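Local coordinates for Ketoacyl_synth_N domain-containing protein (Photorhabdus luminescens subsp. laumondii, PDB 6SMO) that probably takes part in 3-oxoacyl-[acyl-carrier-protein] synthase activity, as a ketosynthase-like protein of the thiolase superfamily that pairs with a second ketosynthase chain, at residues 205-208 with 209-212; 285-288 with 289-293; 195-198 with 199-203; 17-20 with 21-24. All blocks are in the same frame, centred on the assembly; numbering follows the deposited sequence.

Interaction 1 (205-208 with 209-212); sequences KHSE and VFGE
Ser207 N donates to Gly211 O at 2.9 Å and so closes a tight chain reversal through Glu208, Val209 and Phe210. A second, weak bond lies within the turn: Phe210 N points at Ser207 OG over 3.3 Å. The hydroxyl is placed there because it sits anti to its own backbone N (chi1 176°), facing into the turn. It also bonds to Asn359 O, so two groups hold this buried oxygen. Ser207 OG also meets the edge of the Phe210 ring near its plane, 3.7 Å from CD2. Over one face of that ring lies Val209 CG1, 4.3 Å above the plane. On the exposed side, Glu212 bends at chi2 and brings OE1 within 3.3 Å of His206 CB. The imidazole and carboxylate planes are 11° apart; His206 ND1 stays 4.4 Å from Glu212 OE1. At the backbone angles of Gly211 a CB would press on the carbonyl O of the preceding residue, Phe210. The turn lies between helix 192-204 and strand 218-229. Phe210 stacks on Phe357, and the backbone of Glu212 bonds to that of Asp284, shortly before helix 286-296.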
loop_
_atom_site.group_PDB
_atom_site.type_symbol
_atom_site.label_atom_id
_atom_site.label_comp_id
_atom_site.label_asym_id
_atom_site.label_seq_id
_atom_site.Cartn_x
_atom_site.Cartn_y
_atom_site.Cartn_z
ATOM N N LYS C 205 0.983 5.196 -26.791
ATOM C CA LYS C 205 1.668 6.051 -25.780
ATOM C C LYS C 205 3.181 5.804 -25.815
ATOM O O LYS C 205 3.595 4.634 -25.691
ATOM C CB LYS C 205 1.119 5.795 -24.372
ATOM C CG LYS C 205 -0.106 6.619 -24.003
ATOM C CD LYS C 205 -0.384 6.670 -22.515
ATOM C CE LYS C 205 -1.286 7.821 -22.120
ATOM N NZ LYS C 205 -0.567 9.117 -22.139
ATOM N N HIS C 206 3.961 6.881 -25.969
ATOM C CA HIS C 206 5.448 6.891 -25.935
ATOM C C HIS C 206 5.917 7.462 -24.592
ATOM O O HIS C 206 5.144 8.217 -23.968
ATOM C CB HIS C 206 6.007 7.687 -27.126
ATOM C CG HIS C 206 6.080 9.160 -26.894
ATOM N ND1 HIS C 206 4.957 9.967 -26.891
ATOM C CD2 HIS C 206 7.132 9.974 -26.658
ATOM C CE1 HIS C 206 5.317 11.214 -26.661
ATOM N NE2 HIS C 206 6.646 11.245 -26.515
ATOM N N SER C 207 7.134 7.107 -24.170
ATOM C CA SER C 207 7.812 7.646 -22.961
ATOM C C SER C 207 8.574 8.921 -23.339
ATOM O O SER C 207 9.372 8.869 -24.294
ATOM C CB SER C 207 8.723 6.616 -22.340
ATOM O OG SER C 207 9.440 7.163 -21.242
ATOM N N GLU C 208 8.328 10.018 -22.615
ATOM C CA GLU C 208 8.960 11.346 -22.849
ATOM C C GLU C 208 10.465 11.264 -22.564
ATOM O O GLU C 208 11.219 12.043 -23.180
ATOM C CB GLU C 208 8.301 12.417 -21.977
ATOM C CG GLU C 208 6.869 12.729 -22.378
ATOM C CD GLU C 208 6.156 13.719 -21.472
ATOM O OE1 GLU C 208 4.955 13.512 -21.205
ATOM O OE2 GLU C 208 6.801 14.695 -21.039
ATOM N N VAL C 209 10.880 10.359 -21.669
ATOM C CA VAL C 209 12.301 10.169 -21.248
ATOM C C VAL C 209 12.991 9.198 -22.215
ATOM O O VAL C 209 14.058 9.561 -22.743
ATOM C CB VAL C 209 12.396 9.676 -19.791
ATOM C CG1 VAL C 209 13.840 9.484 -19.347
ATOM C CG2 VAL C 209 11.669 10.607 -18.832
ATOM N N PHE C 210 12.404 8.016 -22.437
ATOM C CA PHE C 210 13.048 6.865 -23.128
ATOM C C PHE C 210 12.773 6.918 -24.637
ATOM O O PHE C 210 13.752 6.861 -25.410
ATOM C CB PHE C 210 12.610 5.550 -22.477
ATOM C CG PHE C 210 13.198 5.343 -21.104
ATOM C CD1 PHE C 210 14.545 5.054 -20.950
ATOM C CD2 PHE C 210 12.417 5.468 -19.965
ATOM C CE1 PHE C 210 15.095 4.878 -19.690
ATOM C CE2 PHE C 210 12.969 5.290 -18.705
ATOM C CZ PHE C 210 14.307 4.999 -18.569
ATOM N N GLY C 211 11.503 7.020 -25.040
ATOM C CA GLY C 211 11.090 7.141 -26.455
ATOM C C GLY C 211 9.942 6.212 -26.809
ATOM O O GLY C 211 9.077 5.979 -25.941
ATOM N N GLU C 212 9.934 5.702 -28.046
ATOM C CA GLU C 212 8.829 4.889 -28.627
ATOM C C GLU C 212 8.893 3.457 -28.085
ATOM O O GLU C 212 10.005 2.994 -27.758
ATOM C CB GLU C 212 8.910 4.891 -30.155
ATOM C CG GLU C 212 8.609 6.244 -30.776
ATOM C CD GLU C 212 7.171 6.711 -30.618
ATOM O OE1 GLU C 212 6.969 7.886 -30.253
ATOM O OE2 GLU C 212 6.257 5.899 -30.865
#

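Interaction 2 (285-288 with 289-293); sequences DEKE and ITSKA
Helix 286-296 is the helix of a beta-alpha-beta unit, and near its N-terminal end Thr290 and Ser291 fold their hydroxyls back onto carbonyls one turn earlier. Thr290 OG1 donates to Glu286 O at 2.7 Å. It comes from 40° above the carbonyl plane, while Thr290 N bonds to the same oxygen at 3.0 Å. Glu286 O therefore serves two donors from one residue, which fixes the rotation of the threonine side chain. Ser291 OG donates to Lys287 O at 2.6 Å, but nearly in line with the carbonyl, alongside a weak bond from Ser291 N. In Ser291 the hydroxyl sits beside the backbone N (chi1 -61°), which turns it back along the helix. Ile289 N and Lys292 N give plain helical bonds to Asp285 O and Glu288 O. Ile289 CG1 rests 3.4 Å from Glu286 O. The Ile289 side chain packs on Arg258 and Asn259 of helix 255-261. Glu286 runs beside Thr290, with its CG 3.7 Å from Thr290 OG1, and its buried carboxylate accepts from Gly281 N and Asp280 N. The hydroxyls returned to i-4 carbonyls are a common feature of alpha-helices, here on the crossover helix between parallel strands 275-278 and 302-304.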
loop_
_atom_site.group_PDB
_atom_site.type_symbol
_atom_site.label_atom_id
_atom_site.label_comp_id
_atom_site.label_asym_id
_atom_site.label_seq_id
_atom_site.Cartn_x
_atom_site.Cartn_y
_atom_site.Cartn_z
ATOM N N ASP C 285 15.019 2.434 -27.951
ATOM C CA ASP C 285 16.317 3.153 -27.818
ATOM C C ASP C 285 17.183 2.546 -26.705
ATOM O O ASP C 285 18.358 2.950 -26.611
ATOM C CB ASP C 285 16.088 4.646 -27.564
ATOM C CG ASP C 285 15.385 5.369 -28.700
ATOM O OD1 ASP C 285 15.565 4.954 -29.863
ATOM O OD2 ASP C 285 14.659 6.342 -28.413
ATOM N N GLU C 286 16.641 1.619 -25.905
ATOM C CA GLU C 286 17.320 1.018 -24.722
ATOM C C GLU C 286 18.711 0.496 -25.105
ATOM O O GLU C 286 19.683 0.871 -24.419
ATOM C CB GLU C 286 16.482 -0.119 -24.132
ATOM C CG GLU C 286 17.154 -0.821 -22.963
ATOM C CD GLU C 286 16.275 -1.808 -22.214
ATOM O OE1 GLU C 286 15.282 -2.284 -22.802
ATOM O OE2 GLU C 286 16.587 -2.098 -21.041
ATOM N N LYS C 287 18.797 -0.341 -26.146
ATOM C CA LYS C 287 20.038 -1.067 -26.537
ATOM C C LYS C 287 21.148 -0.063 -26.877
ATOM O O LYS C 287 22.317 -0.367 -26.573
ATOM C CB LYS C 287 19.782 -2.016 -27.713
ATOM C CG LYS C 287 20.851 -3.085 -27.908
ATOM C CD LYS C 287 20.617 -3.993 -29.098
ATOM C CE LYS C 287 21.699 -5.042 -29.256
ATOM N NZ LYS C 287 21.538 -5.815 -30.509
ATOM N N GLU C 288 20.800 1.083 -27.476
ATOM C CA GLU C 288 21.766 2.141 -27.880
ATOM C C GLU C 288 22.336 2.823 -26.630
ATOM O O GLU C 288 23.576 2.855 -26.498
ATOM C CB GLU C 288 21.100 3.170 -28.798
ATOM C CG GLU C 288 22.088 4.108 -29.473
ATOM C CD GLU C 288 21.465 5.298 -30.183
ATOM O OE1 GLU C 288 20.291 5.196 -30.593
ATOM O OE2 GLU C 288 22.157 6.326 -30.324
ATOM N N ILE C 289 21.468 3.341 -25.754
ATOM C CA ILE C 289 21.851 4.209 -24.596
ATOM C C ILE C 289 22.544 3.373 -23.509
ATOM O O ILE C 289 23.487 3.903 -22.889
ATOM C CB ILE C 289 20.644 5.001 -24.042
ATOM C CG1 ILE C 289 19.520 4.096 -23.524
ATOM C CG2 ILE C 289 20.144 5.992 -25.084
ATOM C CD1 ILE C 289 18.411 4.835 -22.807
ATOM N N THR C 290 22.106 2.128 -23.283
ATOM C CA THR C 290 22.638 1.235 -22.214
ATOM C C THR C 290 24.026 0.717 -22.615
ATOM O O THR C 290 24.906 0.668 -21.731
ATOM C CB THR C 290 21.677 0.079 -21.903
ATOM O OG1 THR C 290 20.344 0.588 -21.854
ATOM C CG2 THR C 290 22.001 -0.608 -20.594
ATOM N N SER C 291 24.208 0.342 -23.886
ATOM C CA SER C 291 25.489 -0.161 -24.453
ATOM C C SER C 291 26.551 0.946 -24.429
ATOM O O SER C 291 27.736 0.618 -24.219
ATOM C CB SER C 291 25.297 -0.696 -25.849
ATOM O OG SER C 291 24.384 -1.784 -25.853
ATOM N N LYS C 292 26.138 2.201 -24.639
ATOM C CA LYS C 292 27.028 3.394 -24.638
ATOM C C LYS C 292 27.517 3.657 -23.208
ATOM O O LYS C 292 28.690 4.045 -23.049
ATOM C CB LYS C 292 26.301 4.612 -25.218
ATOM C CG LYS C 292 27.205 5.709 -25.766
ATOM C CD LYS C 292 27.571 6.774 -24.754
ATOM C CE LYS C 292 28.449 7.859 -25.339
ATOM N NZ LYS C 292 28.947 8.784 -24.294
ATOM N N ALA C 293 26.648 3.449 -22.211
ATOM C CA ALA C 293 26.956 3.592 -20.768
ATOM C C ALA C 293 27.980 2.529 -20.347
ATOM O O ALA C 293 28.852 2.852 -19.516
ATOM C CB ALA C 293 25.690 3.497 -19.952
#

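Interaction 3 (195-198 with 199-203); sequences KNLL and EKTSS
Hydrogen bonds along helix 192-204 centre on Leu197 O, which takes two bonds from Thr201. Thr201 N donates at 3.0 Å. Thr201 OG1 donates at 2.6 Å from 43° above the carbonyl plane. The hydroxyl reaches back because it lies between the backbone N and the carbonyl carbon (chi1 54°). Lys200 N adds a weak, longer bond to the same oxygen. Earlier, Glu199 N bonds to Lys195 O at 3.2 Å. From about Glu199 on, the helix is only weakly bonded.

The charged contact is loose. Lys195 and Glu199 run side by side, and Lys195 NZ stands 4.0 Å from Glu199 OE1, a long salt bridge. Bends at chi3 and chi4 curl the lysine amine toward the carboxylate.

A neutral neighbour, the Asn196 amide, lies across the same carboxylate. Its OD1 is 4.1 Å from Glu199 OE2, and the two planes are 64° apart.

Van der Waals contacts between leucine carbons and hydroxyls complete the set. Leu198 CD2 touches Ser202 OG, and Leu197 CG lies 3.9 Å from Thr201 OG1.

Leu198 also packs on Phe218 of strand 218-229 and Ile46 of strand 46-47. Another face of the helix meets the neighbouring PKS_KS chain: Leu197 packs on Phe165 of that chain, and Ser202 on its Tyr162, so the helix lies between its own sheet and the partner subunit.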
loop_
_atom_site.group_PDB
_atom_site.type_symbol
_atom_site.label_atom_id
_atom_site.label_comp_id
_atom_site.label_asym_id
_atom_site.label_seq_id
_atom_site.Cartn_x
_atom_site.Cartn_y
_atom_site.Cartn_z
ATOM N N LYS C 195 -8.702 -4.295 -19.429
ATOM C CA LYS C 195 -8.508 -5.074 -20.685
ATOM C C LYS C 195 -8.678 -4.138 -21.888
ATOM O O LYS C 195 -7.760 -4.093 -22.731
ATOM C CB LYS C 195 -9.484 -6.253 -20.771
ATOM C CG LYS C 195 -9.156 -7.272 -21.856
ATOM C CD LYS C 195 -9.991 -8.536 -21.793
ATOM C CE LYS C 195 -11.312 -8.419 -22.525
ATOM N NZ LYS C 195 -11.146 -8.588 -23.988
ATOM N N ASN C 196 -9.802 -3.416 -21.950
ATOM C CA ASN C 196 -10.135 -2.459 -23.042
ATOM C C ASN C 196 -9.154 -1.279 -23.016
ATOM O O ASN C 196 -8.872 -0.731 -24.102
ATOM C CB ASN C 196 -11.584 -1.970 -22.950
ATOM C CG ASN C 196 -12.591 -3.020 -23.367
ATOM O OD1 ASN C 196 -12.575 -3.485 -24.504
ATOM N ND2 ASN C 196 -13.479 -3.390 -22.458
ATOM N N LEU C 197 -8.661 -0.904 -21.830
ATOM C CA LEU C 197 -7.709 0.224 -21.633
ATOM C C LEU C 197 -6.366 -0.117 -22.292
ATOM O O LEU C 197 -5.888 0.698 -23.105
ATOM C CB LEU C 197 -7.534 0.487 -20.133
ATOM C CG LEU C 197 -6.740 1.744 -19.775
ATOM C CD1 LEU C 197 -7.596 2.992 -19.938
ATOM C CD2 LEU C 197 -6.192 1.659 -18.359
ATOM N N LEU C 198 -5.787 -1.274 -21.951
ATOM C CA LEU C 198 -4.441 -1.714 -22.413
ATOM C C LEU C 198 -4.466 -2.031 -23.914
ATOM O O LEU C 198 -3.429 -1.819 -24.572
ATOM C CB LEU C 198 -3.994 -2.940 -21.608
ATOM C CG LEU C 198 -3.711 -2.707 -20.123
ATOM C CD1 LEU C 198 -3.236 -3.991 -19.461
ATOM C CD2 LEU C 198 -2.690 -1.598 -19.918
ATOM N N GLU C 199 -5.597 -2.523 -24.432
ATOM C CA GLU C 199 -5.751 -2.941 -25.853
ATOM C C GLU C 199 -5.738 -1.715 -26.779
ATOM O O GLU C 199 -5.386 -1.891 -27.962
ATOM C CB GLU C 199 -7.034 -3.754 -26.046
ATOM C CG GLU C 199 -6.894 -5.206 -25.625
ATOM C CD GLU C 199 -8.141 -6.054 -25.809
ATOM O OE1 GLU C 199 -7.996 -7.267 -26.057
ATOM O OE2 GLU C 199 -9.255 -5.504 -25.696
ATOM N N LYS C 200 -6.102 -0.531 -26.272
ATOM C CA LYS C 200 -6.226 0.717 -27.075
ATOM C C LYS C 200 -5.059 1.668 -26.771
ATOM O O LYS C 200 -4.209 1.854 -27.663
ATOM C CB LYS C 200 -7.576 1.392 -26.808
ATOM C CG LYS C 200 -7.952 2.483 -27.803
ATOM C CD LYS C 200 -9.258 3.179 -27.485
ATOM C CE LYS C 200 -9.653 4.205 -28.527
ATOM N NZ LYS C 200 -8.755 5.385 -28.511
ATOM N N THR C 201 -5.020 2.239 -25.560
ATOM C CA THR C 201 -4.209 3.437 -25.200
ATOM C C THR C 201 -2.715 3.096 -25.110
ATOM O O THR C 201 -1.907 3.905 -25.611
ATOM C CB THR C 201 -4.702 4.068 -23.891
ATOM O OG1 THR C 201 -4.724 3.059 -22.881
ATOM C CG2 THR C 201 -6.074 4.695 -24.021
ATOM N N SER C 202 -2.363 1.959 -24.496
ATOM C CA SER C 202 -0.972 1.580 -24.125
ATOM C C SER C 202 -0.072 1.467 -25.365
ATOM O O SER C 202 1.132 1.773 -25.240
ATOM C CB SER C 202 -0.952 0.303 -23.323
ATOM O OG SER C 202 -1.592 0.486 -22.069
ATOM N N SER C 203 -0.628 1.048 -26.507
ATOM C CA SER C 203 0.104 0.810 -27.781
ATOM C C SER C 203 0.703 2.120 -28.313
ATOM O O SER C 203 1.907 2.123 -28.642
ATOM C CB SER C 203 -0.793 0.166 -28.807
ATOM O OG SER C 203 -1.280 -1.084 -28.340
#

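Interaction 4 (17-20 with 21-24); sequences GNDV and TAIK
Gly17 approaches the helix first. Its CA lies 4.0 Å from Ala22 CB, and its carbonyl O is 3.5 Å from Ile23 CG1. Having no side chain, Gly17 lets the loop backbone pass close to these residues. Asn18 turns its side chain off the helix, and its amide nitrogen bonds to Ser50 O.

Asp19 is the N-cap and accepts three of the four hydrogen bonds. Its CG sits between the backbone N and the carbonyl carbon (chi1 54°), which folds the carboxylate over the helix start. OD1 accepts from Ala22 N at 2.8 Å, met nearly head-on down its C-O bond. It also accepts from Thr21 OG1 at 2.7 Å, which comes from 45° above the carboxylate plane. The two donors arrive from opposite faces, so OD1 is held between them. The positive end of the helix dipole would probably favour the negative charge here. The carbonyl of Asp19 takes the next bond, from Ile23 N at 3.2 Å. Ile23 CG1 packs against that same oxygen.

Val20 O then accepts from Lys24 N at 3.0 Å, the regular helical pattern. The Val20 side chain turns away from 21-24 and packs on Val323 and Ser327 of helix 319-329. Lys24 reaches Phe328 there in a cation-pi contact. The whole is a helix N-cap by aspartate, at the start of helix 20-31, just after strand 5-13 of the large sheet.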
loop_
_atom_site.group_PDB
_atom_site.type_symbol
_atom_site.label_atom_id
_atom_site.label_comp_id
_atom_site.label_asym_id
_atom_site.label_seq_id
_atom_site.Cartn_x
_atom_site.Cartn_y
_atom_site.Cartn_z
ATOM N N GLY C 17 3.599 -20.956 -18.677
ATOM C CA GLY C 17 3.714 -22.113 -17.773
ATOM C C GLY C 17 3.074 -21.909 -16.416
ATOM O O GLY C 17 3.091 -20.808 -15.927
ATOM N N ASN C 18 2.658 -22.985 -15.762
ATOM C CA ASN C 18 2.039 -22.844 -14.424
ATOM C C ASN C 18 3.062 -23.143 -13.332
ATOM O O ASN C 18 2.677 -23.220 -12.187
ATOM C CB ASN C 18 0.754 -23.646 -14.292
ATOM C CG ASN C 18 -0.404 -23.018 -15.027
ATOM O OD1 ASN C 18 -0.379 -21.837 -15.358
ATOM N ND2 ASN C 18 -1.424 -23.812 -15.292
ATOM N N ASP C 19 4.308 -23.361 -13.713
ATOM C CA ASP C 19 5.429 -23.572 -12.757
ATOM C C ASP C 19 6.727 -23.037 -13.376
ATOM O O ASP C 19 6.736 -22.773 -14.594
ATOM C CB ASP C 19 5.543 -25.042 -12.343
ATOM C CG ASP C 19 5.658 -26.014 -13.504
ATOM O OD1 ASP C 19 6.707 -26.000 -14.176
ATOM O OD2 ASP C 19 4.697 -26.777 -13.726
ATOM N N VAL C 20 7.773 -22.892 -12.557
ATOM C CA VAL C 20 9.072 -22.248 -12.927
ATOM C C VAL C 20 9.768 -23.068 -14.024
ATOM O O VAL C 20 10.346 -22.444 -14.937
ATOM C CB VAL C 20 9.979 -22.044 -11.692
ATOM C CG1 VAL C 20 10.417 -23.358 -11.056
ATOM C CG2 VAL C 20 11.189 -21.181 -12.018
ATOM N N THR C 21 9.715 -24.403 -13.946
ATOM C CA THR C 21 10.394 -25.336 -14.888
ATOM C C THR C 21 9.704 -25.295 -16.259
ATOM O O THR C 21 10.424 -25.380 -17.274
ATOM C CB THR C 21 10.443 -26.765 -14.333
ATOM O OG1 THR C 21 9.125 -27.141 -13.930
ATOM C CG2 THR C 21 11.394 -26.911 -13.165
ATOM N N ALA C 22 8.372 -25.176 -16.284
ATOM C CA ALA C 22 7.546 -25.113 -17.514
ATOM C C ALA C 22 7.808 -23.795 -18.256
ATOM O O ALA C 22 7.880 -23.826 -19.500
ATOM C CB ALA C 22 6.083 -25.271 -17.172
ATOM N N ILE C 23 7.947 -22.686 -17.518
ATOM C CA ILE C 23 8.204 -21.323 -18.077
ATOM C C ILE C 23 9.629 -21.282 -18.646
ATOM O O ILE C 23 9.786 -20.827 -19.796
ATOM C CB ILE C 23 7.977 -20.224 -17.015
ATOM C CG1 ILE C 23 6.530 -20.203 -16.512
ATOM C CG2 ILE C 23 8.395 -18.860 -17.546
ATOM C CD1 ILE C 23 6.355 -19.537 -15.167
ATOM N N LYS C 24 10.618 -21.743 -17.869
ATOM C CA LYS C 24 12.066 -21.674 -18.215
ATOM C C LYS C 24 12.342 -22.490 -19.484
ATOM O O LYS C 24 13.131 -22.016 -20.324
ATOM C CB LYS C 24 12.935 -22.166 -17.052
ATOM C CG LYS C 24 14.411 -21.810 -17.165
ATOM C CD LYS C 24 15.210 -22.097 -15.911
ATOM C CE LYS C 24 15.600 -23.553 -15.768
ATOM N NZ LYS C 24 16.768 -23.894 -16.615
#

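In the fold
Along the chain the order is interaction 4, 3, 1, 2. Interactions 3 and 1 adjoin: helix 192-204 runs out into the turn at 205-212, their centres about 16 Å apart. Interaction 1 in turn touches interaction 2, where Phe210 CD1 packs on Ile289 CD1; those centres are about 15 Å apart. The three thus follow one another along one side of the subunit, and interaction 3, with Lys205 of interaction 1, borders the neighbouring PKS_KS chain. Interaction 4 stands apart, with centres about 27 to 32 Å from the others. Strands 5-13 and 218-229, which pair antiparallel, link its surroundings to those of interactions 1 and 3.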